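Local coordinates for protein aspartate aminotransferase, cytoplasmic (Schizosaccharomyces pombe 972h-, PDB 6JPK) that transfers the amino group of L-aspartate to 2-oxoglutarate, giving oxaloacetate and L-glutamate, with pyridoxal 5'-phosphate as its cofactor, at residues M35-Y40 with R383-G388; R41-K46 with G388-N393; A187-P192 with I220-F225; T193-T198 with T351-M356. The protein carries 1 engineered substitution. One frame throughout, in Å; residues are numbered along the deposited sequence.

Overall arrangement
Aspartate aminotransferase is a worked example of an active site built from loops that are remote in sequence. Contact 3 joins the ends of two neighbouring parallel strands, 182-186 and 215-220, of the large mixed sheet, and contact 4, its centre about 9 Å away, packs 193-198, further along the loop after strand 182-186, against 351-356. Contact 1, about 14 Å from the centres of both, brings 35-40 against strand 383-385, and contact 2 carries these two segments on to the surface, sharing G388. In sequence, contacts 3 and 4 fall between the two halves of contacts 1 and 2. Loop 35-40 and strand 383-385 thus bring G38 and R383 into the region of N191; by similarity all three bind L-aspartate.

Contact 1. Residues M35-Y40 with R383-G388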
loop_
_atom_site.group_PDB
_atom_site.type_symbol
_atom_site.label_atom_id
_atom_site.label_comp_id
_atom_site.label_asym_id
_atom_site.label_seq_id
_atom_site.Cartn_x
_atom_site.Cartn_y
_atom_site.Cartn_z
ATOM N N MET A 35 20.706 -6.496 -18.001
ATOM C CA MET A 35 21.384 -6.679 -16.727
ATOM C C MET A 35 20.970 -5.638 -15.701
ATOM O O MET A 35 21.737 -5.317 -14.797
ATOM C CB MET A 35 22.896 -6.679 -16.921
ATOM C CG MET A 35 23.414 -8.044 -17.325
ATOM S SD MET A 35 24.710 -7.853 -18.533
ATOM C CE MET A 35 26.044 -7.269 -17.502
ATOM N N SER A 36 19.763 -5.108 -15.822
ATOM C CA SER A 36 19.253 -4.155 -14.851
ATOM C C SER A 36 18.007 -4.669 -14.139
ATOM O O SER A 36 17.400 -3.916 -13.368
ATOM C CB SER A 36 18.956 -2.815 -15.532
ATOM O OG SER A 36 17.870 -2.963 -16.425
ATOM N N VAL A 37 17.623 -5.927 -14.356
ATOM C CA VAL A 37 16.378 -6.454 -13.795
ATOM C C VAL A 37 16.544 -6.596 -12.287
ATOM O O VAL A 37 17.475 -7.248 -11.805
ATOM C CB VAL A 37 15.974 -7.790 -14.455
ATOM C CG1 VAL A 37 15.947 -7.667 -15.975
ATOM C CG2 VAL A 37 16.874 -8.970 -14.046
ATOM N N GLY A 38 15.652 -5.969 -11.532
ATOM C CA GLY A 38 15.796 -5.947 -10.090
ATOM C C GLY A 38 15.036 -7.038 -9.362
ATOM O O GLY A 38 14.490 -6.794 -8.281
ATOM N N ALA A 39 14.994 -8.240 -9.938
ATOM C CA ALA A 39 14.279 -9.364 -9.348
ATOM C C ALA A 39 14.977 -10.655 -9.760
ATOM O O ALA A 39 15.613 -10.717 -10.815
ATOM C CB ALA A 39 12.813 -9.379 -9.796
ATOM N N TYR A 40 14.834 -11.691 -8.939
ATOM C CA TYR A 40 15.525 -12.943 -9.217
ATOM C C TYR A 40 15.023 -13.577 -10.516
ATOM O O TYR A 40 13.835 -13.507 -10.852
ATOM C CB TYR A 40 15.365 -13.931 -8.047
ATOM C CG TYR A 40 16.073 -15.248 -8.307
ATOM C CD1 TYR A 40 17.453 -15.358 -8.142
ATOM C CD2 TYR A 40 15.373 -16.369 -8.765
ATOM C CE1 TYR A 40 18.113 -16.550 -8.408
ATOM C CE2 TYR A 40 16.030 -17.578 -9.027
ATOM C CZ TYR A 40 17.400 -17.653 -8.839
ATOM O OH TYR A 40 18.080 -18.823 -9.097
ATOM N N ARG A 383 26.585 -0.612 -12.184
ATOM C CA ARG A 383 25.803 -1.603 -11.454
ATOM C C ARG A 383 25.194 -2.610 -12.423
ATOM O O ARG A 383 24.569 -2.219 -13.411
ATOM C CB ARG A 383 24.687 -0.937 -10.647
ATOM C CG ARG A 383 23.894 -1.950 -9.794
ATOM C CD ARG A 383 22.467 -1.505 -9.530
ATOM N NE ARG A 383 21.693 -1.442 -10.759
ATOM C CZ ARG A 383 20.373 -1.585 -10.828
ATOM N NH1 ARG A 383 19.668 -1.807 -9.731
ATOM N NH2 ARG A 383 19.762 -1.516 -12.004
ATOM N N ILE A 384 25.367 -3.909 -12.135
ATOM C CA ILE A 384 24.643 -4.954 -12.848
ATOM C C ILE A 384 23.814 -5.771 -11.868
ATOM O O ILE A 384 24.123 -5.891 -10.676
ATOM C CB ILE A 384 25.561 -5.893 -13.656
ATOM C CG1 ILE A 384 26.529 -6.639 -12.735
ATOM C CG2 ILE A 384 26.307 -5.100 -14.746
ATOM C CD1 ILE A 384 27.264 -7.788 -13.448
ATOM N N SER A 385 22.748 -6.347 -12.391
ATOM C CA SER A 385 22.004 -7.366 -11.668
ATOM C C SER A 385 22.544 -8.736 -12.057
ATOM O O SER A 385 22.531 -9.108 -13.241
ATOM C CB SER A 385 20.517 -7.263 -11.976
ATOM O OG SER A 385 19.855 -8.406 -11.491
ATOM N N MET A 386 23.038 -9.478 -11.066
ATOM C CA MET A 386 23.543 -10.814 -11.349
ATOM C C MET A 386 22.434 -11.754 -11.803
ATOM O O MET A 386 22.726 -12.777 -12.431
ATOM C CB MET A 386 24.245 -11.399 -10.118
ATOM C CG MET A 386 25.492 -10.645 -9.655
ATOM S SD MET A 386 26.821 -10.615 -10.883
ATOM C CE MET A 386 26.986 -12.366 -11.237
ATOM N N ALA A 387 21.169 -11.427 -11.515
ATOM C CA ALA A 387 20.077 -12.328 -11.879
ATOM C C ALA A 387 19.914 -12.430 -13.387
ATOM O O ALA A 387 19.404 -13.442 -13.882
ATOM C CB ALA A 387 18.760 -11.869 -11.241
ATOM N N GLY A 388 20.338 -11.399 -14.129
ATOM C CA GLY A 388 20.252 -11.448 -15.577
ATOM C C GLY A 388 21.253 -12.390 -16.212
ATOM O O GLY A 388 21.073 -12.781 -17.373
HETATM O O HOH W 1 22.067 -2.240 -13.944
HETATM O O HOH W 2 17.027 -2.715 -11.060
HETATM O O HOH W 3 19.777 -8.467 -14.738
#
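S385 meets the loop 35-40 twice, through its backbone and through its hydroxyl. Its N-H gives a nearly straight bond to M35 O (2.8 Å), arriving from above the carbonyl plane. With OG turned anti to the backbone N (chi1 168°), the hydroxyl donates to V37 O at 2.7 Å, almost head-on to the carbonyl. The same OG accepts from A387 N in an ST turn, so one side chain ties the loop to the 3-10 turn 386-388. Replacing S385 by alanine is likely to leave V37 O without this donor and the turn without its side-chain acceptor. Beside this polar centre, M35 CE lies against I384 CG2 at 3.5 Å, the two side chains running alongside each other, and A387 CB touches A39 O at 3.4 Å. R383 works through water: one water bridges its NH2 to M35 O and R383 O, another its NH1 to S36 O. These water bridges are consistent with orienting the guanidinium, which by similarity binds L-aspartate, as does G38. Strand 383-385 pairs with strand 357-359, while M35 is bonded to Y377 of strand 376-377; M386 and Y40 lean on helix 310-340, and A39 packs on E69 of the second subunit.

Contact 2. Residues R41-K46 with G388-N393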
loop_
_atom_site.group_PDB
_atom_site.type_symbol
_atom_site.label_atom_id
_atom_site.label_comp_id
_atom_site.label_asym_id
_atom_site.label_seq_id
_atom_site.Cartn_x
_atom_site.Cartn_y
_atom_site.Cartn_z
ATOM N N ARG A 41 15.944 -14.206 -11.242
ATOM C CA ARG A 41 15.656 -14.987 -12.438
ATOM C C ARG A 41 16.409 -16.304 -12.335
ATOM O O ARG A 41 17.488 -16.365 -11.743
ATOM C CB ARG A 41 16.081 -14.230 -13.731
ATOM C CG ARG A 41 15.383 -12.876 -13.935
ATOM C CD ARG A 41 13.904 -13.141 -14.219
ATOM N NE ARG A 41 13.132 -11.953 -14.565
ATOM C CZ ARG A 41 12.343 -11.296 -13.721
ATOM N NH1 ARG A 41 12.212 -11.691 -12.457
ATOM N NH2 ARG A 41 11.668 -10.241 -14.147
ATOM N N ASP A 42 15.845 -17.359 -12.909
ATOM C CA ASP A 42 16.496 -18.665 -12.865
ATOM C C ASP A 42 17.524 -18.775 -14.003
ATOM O O ASP A 42 17.817 -17.802 -14.706
ATOM C CB ASP A 42 15.445 -19.781 -12.886
ATOM C CG ASP A 42 14.682 -19.874 -14.210
ATOM O OD1 ASP A 42 15.119 -19.315 -15.243
ATOM O OD2 ASP A 42 13.618 -20.517 -14.215
ATOM N N ASP A 43 18.076 -19.973 -14.211
ATOM C CA ASP A 43 19.122 -20.158 -15.216
ATOM C C ASP A 43 18.620 -20.021 -16.652
ATOM O O ASP A 43 19.442 -19.965 -17.572
ATOM C CB ASP A 43 19.796 -21.525 -15.045
ATOM C CG ASP A 43 21.081 -21.666 -15.882
ATOM O OD1 ASP A 43 21.978 -20.785 -15.808
ATOM O OD2 ASP A 43 21.200 -22.681 -16.599
ATOM N N THR A 44 17.311 -19.974 -16.881
ATOM C CA THR A 44 16.786 -19.699 -18.210
ATOM C C THR A 44 16.406 -18.239 -18.389
ATOM O O THR A 44 15.913 -17.869 -19.461
ATOM C CB THR A 44 15.560 -20.575 -18.503
ATOM O OG1 THR A 44 14.436 -20.074 -17.760
ATOM C CG2 THR A 44 15.835 -22.035 -18.129
ATOM N N GLY A 45 16.615 -17.407 -17.370
ATOM C CA GLY A 45 16.263 -16.000 -17.459
ATOM C C GLY A 45 14.813 -15.686 -17.159
ATOM O O GLY A 45 14.345 -14.605 -17.516
ATOM N N LYS A 46 14.076 -16.599 -16.490
ATOM C CA LYS A 46 12.640 -16.433 -16.245
ATOM C C LYS A 46 12.359 -16.177 -14.772
ATOM O O LYS A 46 13.099 -16.648 -13.902
ATOM C CB LYS A 46 11.824 -17.675 -16.652
ATOM C CG LYS A 46 11.673 -17.889 -18.134
ATOM C CD LYS A 46 10.929 -16.742 -18.836
ATOM C CE LYS A 46 9.427 -16.721 -18.513
ATOM N NZ LYS A 46 8.687 -17.887 -19.041
ATOM N N GLY A 388 20.338 -11.399 -14.129
ATOM C CA GLY A 388 20.252 -11.448 -15.577
ATOM C C GLY A 388 21.253 -12.390 -16.212
ATOM O O GLY A 388 21.073 -12.781 -17.373
ATOM N N LEU A 389 22.295 -12.768 -15.471
ATOM C CA LEU A 389 23.336 -13.653 -15.964
ATOM C C LEU A 389 22.930 -15.108 -15.761
ATOM O O LEU A 389 22.380 -15.476 -14.714
ATOM C CB LEU A 389 24.663 -13.383 -15.252
ATOM C CG LEU A 389 25.708 -12.476 -15.924
ATOM C CD1 LEU A 389 25.097 -11.180 -16.364
ATOM C CD2 LEU A 389 26.846 -12.210 -14.967
ATOM N N ASN A 390 23.202 -15.927 -16.774
ATOM C CA ASN A 390 22.992 -17.365 -16.695
ATOM C C ASN A 390 23.942 -18.051 -17.671
ATOM O O ASN A 390 24.756 -17.406 -18.345
ATOM C CB ASN A 390 21.526 -17.730 -16.966
ATOM C CG ASN A 390 21.044 -17.249 -18.326
ATOM O OD1 ASN A 390 21.539 -17.693 -19.360
ATOM N ND2 ASN A 390 20.071 -16.333 -18.330
ATOM N N ASN A 391 23.816 -19.378 -17.752
ATOM C CA ASN A 391 24.722 -20.179 -18.574
ATOM C C ASN A 391 24.684 -19.798 -20.050
ATOM O O ASN A 391 25.662 -20.020 -20.768
ATOM C CB ASN A 391 24.380 -21.663 -18.435
ATOM C CG ASN A 391 25.123 -22.315 -17.310
ATOM O OD1 ASN A 391 26.351 -22.291 -17.277
ATOM N ND2 ASN A 391 24.385 -22.888 -16.361
ATOM N N SER A 392 23.569 -19.272 -20.536
ATOM C CA SER A 392 23.493 -18.948 -21.953
ATOM C C SER A 392 24.173 -17.621 -22.313
ATOM O O SER A 392 24.409 -17.381 -23.502
ATOM C CB SER A 392 22.026 -18.913 -22.407
ATOM O OG SER A 392 21.388 -17.709 -22.007
ATOM N N ASN A 393 24.490 -16.757 -21.343
ATOM C CA ASN A 393 25.027 -15.440 -21.672
ATOM C C ASN A 393 26.257 -14.998 -20.876
ATOM O O ASN A 393 26.814 -13.938 -21.190
ATOM C CB ASN A 393 23.928 -14.365 -21.538
ATOM C CG ASN A 393 23.373 -14.230 -20.116
ATOM O OD1 ASN A 393 24.055 -14.506 -19.117
ATOM N ND2 ASN A 393 22.121 -13.784 -20.025
HETATM O O HOH W 4 18.916 -15.251 -15.719
#
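A type I beta turn, D42 to G45, docks here on a second polar turn, 390-393, that leads into a helix; D43 and N391 make the direct link. D43 reaches across with its CG anti to the backbone N (chi1 -169°), which brings both carboxylate oxygens to N391. OD1 accepts the backbone N of N391 at 3.0 Å along a nearly straight N-H, and OD2 takes its ND2 at 3.2 Å, straighter still and in the plane of the amide. Both are met on the syn side, though somewhat out of the carboxylate plane, and the carboxylate and amide stand almost perpendicular, 87° apart. A weak extra bond joins ND2 to OD1. Beside this grip N390 packs its CB on D43 O, 3.1 Å away, and its ND2 reaches D42 O through a water.

Each turn is stiffened from within. D42 OD1 gathers three donors, the backbone N of T44 and K46 and the hydroxyl of T44, the bond from T44 N making an Asx turn. N390 OD1 does likewise for S392, taking its backbone N at 2.8 Å in a second Asx turn and its OG at 2.7 Å. N393 closes that side, giving ND2 to G388 O and accepting N390 N at its OD1.

N391 OD1 is held by R333, and L389 O by R326, both on helix 310-340, on which L389 also packs. R41 forms a salt bridge with E69 of the second subunit, and helix 394-407 starts directly after N393.

Contact 3. Residues A187-P192 with I220-F225; sequences ACAHNP and IAYQGF
Y222 lies against C188 and A189, and its hydroxyl ends at N191. Its CG stands anti to the carbonyl carbon (chi1 -50°), a turn that carries the ring across to the other loop. CD2 then lies 3.5 Å from A189 O and 3.9 Å from A189 CB, while C188 O approaches the ring edge near its plane. A221 CB covers one face, displaced toward the rim. N191, whose CG is anti to its backbone N (chi1 177°), extends its amide to the phenol: ND2 stands 3.3 Å from Y222 OH in a weak, strongly bent hydrogen bond, with amide and ring planes 63° apart. A phenylalanine in place of Y222 would probably leave the N191 amide without this partner and freer to turn. At the strand ends, A187 CB rests against I220 CB at 3.8 Å, and a water joins C188 O to Y222 N.

The two loops lie at the carboxy-terminal ends of neighbouring parallel strands of the large sheet. N191 probably binds L-aspartate, as in relatives, and Y222 touches K255, the cofactor-attachment lysine by similarity. The contact is thus apolar at A187 and I220, polar at N191 and Y222, its weak bond consistent with an amide that also meets substrate.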
loop_
_atom_site.group_PDB
_atom_site.type_symbol
_atom_site.label_atom_id
_atom_site.label_comp_id
_atom_site.label_asym_id
_atom_site.label_seq_id
_atom_site.Cartn_x
_atom_site.Cartn_y
_atom_site.Cartn_z
ATOM N N ALA A 187 21.481 -4.032 6.161
ATOM C CA ALA A 187 21.828 -5.148 7.046
ATOM C C ALA A 187 22.753 -6.149 6.364
ATOM O O ALA A 187 23.646 -6.703 7.011
ATOM C CB ALA A 187 20.570 -5.856 7.528
ATOM N N CYS A 188 22.525 -6.434 5.077
ATOM C CA CYS A 188 23.411 -7.290 4.284
ATOM C C CYS A 188 23.077 -7.107 2.811
ATOM O O CYS A 188 22.006 -6.603 2.459
ATOM C CB CYS A 188 23.293 -8.768 4.664
ATOM S SG CYS A 188 21.698 -9.521 4.259
ATOM N N ALA A 189 23.995 -7.550 1.954
ATOM C CA ALA A 189 23.821 -7.445 0.508
ATOM C C ALA A 189 23.473 -6.006 0.124
ATOM O O ALA A 189 22.360 -5.681 -0.304
ATOM C CB ALA A 189 22.748 -8.410 0.003
ATOM N N HIS A 190 24.459 -5.148 0.339
ATOM C CA HIS A 190 24.291 -3.730 0.076
ATOM C C HIS A 190 23.824 -3.497 -1.352
ATOM O O HIS A 190 24.368 -4.062 -2.306
ATOM C CB HIS A 190 25.603 -2.983 0.326
ATOM C CG HIS A 190 25.500 -1.513 0.079
ATOM N ND1 HIS A 190 25.812 -0.936 -1.136
ATOM C CD2 HIS A 190 25.095 -0.502 0.883
ATOM C CE1 HIS A 190 25.612 0.366 -1.065
ATOM N NE2 HIS A 190 25.182 0.657 0.151
ATOM N N ASN A 191 22.798 -2.664 -1.488
ATOM C CA ASN A 191 22.245 -2.286 -2.779
ATOM C C ASN A 191 22.628 -0.835 -3.021
ATOM O O ASN A 191 22.221 0.021 -2.226
ATOM C CB ASN A 191 20.715 -2.461 -2.759
ATOM C CG ASN A 191 20.036 -2.018 -4.052
ATOM O OD1 ASN A 191 20.684 -1.596 -5.001
ATOM N ND2 ASN A 191 18.712 -2.139 -4.094
ATOM N N PRO A 192 23.348 -0.476 -4.108
ATOM C CA PRO A 192 23.624 -1.284 -5.307
ATOM C C PRO A 192 25.006 -1.951 -5.426
ATOM O O PRO A 192 25.223 -2.578 -6.449
ATOM C CB PRO A 192 23.470 -0.249 -6.422
ATOM C CG PRO A 192 24.093 1.028 -5.778
ATOM C CD PRO A 192 23.715 0.944 -4.304
ATOM N N ILE A 220 16.576 -4.287 5.808
ATOM C CA ILE A 220 16.927 -5.687 5.569
ATOM C C ILE A 220 15.974 -6.230 4.501
ATOM O O ILE A 220 14.888 -6.746 4.793
ATOM C CB ILE A 220 16.925 -6.535 6.850
ATOM C CG1 ILE A 220 17.357 -7.970 6.546
ATOM C CG2 ILE A 220 15.593 -6.484 7.606
ATOM C CD1 ILE A 220 17.970 -8.680 7.751
ATOM N N ALA A 221 16.388 -6.120 3.246
ATOM C CA ALA A 221 15.596 -6.569 2.113
ATOM C C ALA A 221 16.026 -7.924 1.563
ATOM O O ALA A 221 15.335 -8.457 0.690
ATOM C CB ALA A 221 15.663 -5.527 0.991
ATOM N N TYR A 222 17.147 -8.499 2.031
ATOM C CA TYR A 222 17.664 -9.709 1.394
ATOM C C TYR A 222 18.027 -10.799 2.401
ATOM O O TYR A 222 18.922 -11.604 2.141
ATOM C CB TYR A 222 18.873 -9.386 0.510
ATOM C CG TYR A 222 18.611 -8.242 -0.438
ATOM C CD1 TYR A 222 17.846 -8.429 -1.574
ATOM C CD2 TYR A 222 19.095 -6.965 -0.168
ATOM C CE1 TYR A 222 17.578 -7.387 -2.434
ATOM C CE2 TYR A 222 18.839 -5.908 -1.028
ATOM C CZ TYR A 222 18.072 -6.129 -2.160
ATOM O OH TYR A 222 17.796 -5.097 -3.023
ATOM N N GLN A 223 17.339 -10.871 3.538
ATOM C CA GLN A 223 17.694 -11.892 4.523
ATOM C C GLN A 223 17.467 -13.292 3.956
ATOM O O GLN A 223 16.370 -13.611 3.485
ATOM C CB GLN A 223 16.887 -11.729 5.817
ATOM C CG GLN A 223 17.365 -12.713 6.903
ATOM C CD GLN A 223 16.439 -12.822 8.111
ATOM O OE1 GLN A 223 15.293 -12.382 8.075
ATOM N NE2 GLN A 223 16.932 -13.446 9.179
ATOM N N GLY A 224 18.503 -14.135 4.031
ATOM C CA GLY A 224 18.432 -15.502 3.529
ATOM C C GLY A 224 18.702 -15.567 2.035
ATOM O O GLY A 224 19.368 -16.484 1.541
ATOM N N PHE A 225 18.171 -14.586 1.305
ATOM C CA PHE A 225 18.422 -14.494 -0.132
ATOM C C PHE A 225 19.895 -14.226 -0.429
ATOM O O PHE A 225 20.415 -14.677 -1.452
ATOM C CB PHE A 225 17.547 -13.386 -0.724
ATOM C CG PHE A 225 17.739 -13.165 -2.204
ATOM C CD1 PHE A 225 18.663 -12.245 -2.667
ATOM C CD2 PHE A 225 16.962 -13.860 -3.130
ATOM C CE1 PHE A 225 18.835 -12.028 -4.023
ATOM C CE2 PHE A 225 17.126 -13.656 -4.488
ATOM C CZ PHE A 225 18.061 -12.737 -4.939
HETATM O O HOH W 5 19.533 -7.402 3.549
#

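Contact 4. Residues T193-T198 with T351-M356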
loop_
_atom_site.group_PDB
_atom_site.type_symbol
_atom_site.label_atom_id
_atom_site.label_comp_id
_atom_site.label_asym_id
_atom_site.label_seq_id
_atom_site.Cartn_x
_atom_site.Cartn_y
_atom_site.Cartn_z
ATOM N N THR A 193 25.913 -1.819 -4.448
ATOM C CA THR A 193 27.296 -2.237 -4.701
ATOM C C THR A 193 27.520 -3.726 -4.474
ATOM O O THR A 193 28.430 -4.307 -5.076
ATOM C CB THR A 193 28.288 -1.476 -3.810
ATOM O OG1 THR A 193 28.122 -1.890 -2.445
ATOM C CG2 THR A 193 28.087 0.023 -3.942
ATOM N N GLY A 194 26.753 -4.341 -3.576
ATOM C CA GLY A 194 26.974 -5.714 -3.199
ATOM C C GLY A 194 28.028 -5.945 -2.136
ATOM O O GLY A 194 28.152 -7.081 -1.658
ATOM N N ILE A 195 28.801 -4.930 -1.744
ATOM C CA ILE A 195 29.891 -5.132 -0.792
ATOM C C ILE A 195 29.417 -4.679 0.582
ATOM O O ILE A 195 28.884 -3.570 0.733
ATOM C CB ILE A 195 31.191 -4.421 -1.238
ATOM C CG1 ILE A 195 32.382 -4.868 -0.372
ATOM C CG2 ILE A 195 31.076 -2.874 -1.265
ATOM C CD1 ILE A 195 32.766 -6.324 -0.562
ATOM N N ASP A 196 29.575 -5.572 1.589
ATOM C CA ASP A 196 29.196 -5.418 2.988
ATOM C C ASP A 196 30.417 -5.227 3.883
ATOM O O ASP A 196 31.507 -5.724 3.579
ATOM C CB ASP A 196 28.426 -6.644 3.493
ATOM C CG ASP A 196 27.142 -6.875 2.736
ATOM O OD1 ASP A 196 26.699 -5.932 2.041
ATOM O OD2 ASP A 196 26.574 -7.992 2.836
ATOM N N PRO A 197 30.261 -4.535 5.012
ATOM C CA PRO A 197 31.343 -4.504 6.002
ATOM C C PRO A 197 31.589 -5.904 6.537
ATOM O O PRO A 197 30.664 -6.711 6.648
ATOM C CB PRO A 197 30.803 -3.581 7.111
ATOM C CG PRO A 197 29.627 -2.855 6.499
ATOM C CD PRO A 197 29.076 -3.774 5.442
ATOM N N THR A 198 32.846 -6.187 6.881
ATOM C CA THR A 198 33.134 -7.384 7.666
ATOM C C THR A 198 32.542 -7.255 9.067
ATOM O O THR A 198 32.205 -6.157 9.530
ATOM C CB THR A 198 34.638 -7.605 7.813
ATOM O OG1 THR A 198 35.196 -6.536 8.580
ATOM C CG2 THR A 198 35.305 -7.644 6.471
ATOM N N THR A 351 33.434 -11.608 -6.680
ATOM C CA THR A 351 33.070 -12.709 -5.791
ATOM C C THR A 351 33.106 -12.322 -4.308
ATOM O O THR A 351 32.581 -13.075 -3.479
ATOM C CB THR A 351 33.969 -13.938 -6.055
ATOM O OG1 THR A 351 35.343 -13.569 -5.940
ATOM C CG2 THR A 351 33.724 -14.501 -7.473
ATOM N N GLN A 352 33.664 -11.153 -3.953
ATOM C CA GLN A 352 33.610 -10.686 -2.568
ATOM C C GLN A 352 32.290 -10.003 -2.245
ATOM O O GLN A 352 31.880 -9.974 -1.076
ATOM C CB GLN A 352 34.777 -9.738 -2.279
ATOM C CG GLN A 352 36.117 -10.452 -2.189
ATOM C CD GLN A 352 37.292 -9.510 -2.330
ATOM O OE1 GLN A 352 37.154 -8.386 -2.817
ATOM N NE2 GLN A 352 38.458 -9.967 -1.913
ATOM N N GLN A 353 31.618 -9.470 -3.254
ATOM C CA GLN A 353 30.270 -8.951 -3.115
ATOM C C GLN A 353 29.261 -10.094 -2.954
ATOM O O GLN A 353 29.538 -11.265 -3.248
ATOM C CB GLN A 353 29.914 -8.096 -4.332
ATOM C CG GLN A 353 30.774 -6.823 -4.469
ATOM C CD GLN A 353 30.718 -6.244 -5.877
ATOM O OE1 GLN A 353 30.020 -6.773 -6.740
ATOM N NE2 GLN A 353 31.445 -5.159 -6.112
ATOM N N ILE A 354 28.056 -9.734 -2.514
ATOM C CA ILE A 354 27.014 -10.713 -2.226
ATOM C C ILE A 354 25.660 -10.120 -2.597
ATOM O O ILE A 354 25.471 -8.899 -2.588
ATOM C CB ILE A 354 27.062 -11.139 -0.739
ATOM C CG1 ILE A 354 26.286 -12.439 -0.495
ATOM C CG2 ILE A 354 26.527 -10.026 0.163
ATOM C CD1 ILE A 354 26.630 -13.085 0.840
ATOM N N GLY A 355 24.707 -10.993 -2.919
ATOM C CA GLY A 355 23.392 -10.536 -3.338
ATOM C C GLY A 355 23.301 -10.391 -4.844
ATOM O O GLY A 355 24.228 -10.714 -5.593
ATOM N N MET A 356 22.175 -9.865 -5.301
ATOM C CA MET A 356 21.967 -9.881 -6.742
ATOM C C MET A 356 22.423 -8.612 -7.450
ATOM O O MET A 356 22.306 -8.548 -8.674
ATOM C CB MET A 356 20.499 -10.178 -7.078
ATOM C CG MET A 356 19.493 -9.090 -6.782
ATOM S SD MET A 356 17.906 -9.656 -7.457
ATOM C CE MET A 356 18.060 -9.140 -9.151
HETATM O O HOH W 6 30.068 -8.459 0.657
#
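One direct backbone hydrogen bond crosses between these segments: I354 N donates to G194 O at 2.8 Å. Q353 CA adds a C-H...O contact to the same oxygen. A water completes the polar seam, accepting from D196 N and donating to Q352 O, with a weak further bond to G194 O.

Among side-chain contacts, Q353 comes nearest. Its CG stands anti to the carbonyl carbon (chi1 -65°) and the chain is extended beyond, which sets CD 3.1 Å from T193 O; the amide itself is satisfied elsewhere, OE1 by S358 and NE2 by F359 O. This is where the loop following strand 182-186 meets the exit of helix 349-352, in the class I aminotransferase fold. G194 fits the squeeze: a side chain there would run into Q353 CB. I195 CD1 reaches Q352 O at 3.8 Å, and I354 CG2 touches D196 OD2 at 3.4 Å, the side chains of D196 and I354 crossing at about a right angle.

Among internal bonds, T193 OG1 accepts I195 N at 3.2 Å in an ST turn and is also bonded to H190 ND1. D196 uses both carboxylate oxygens on the earlier part of the same loop, OD2 for A189 N and OD1 for H190 N.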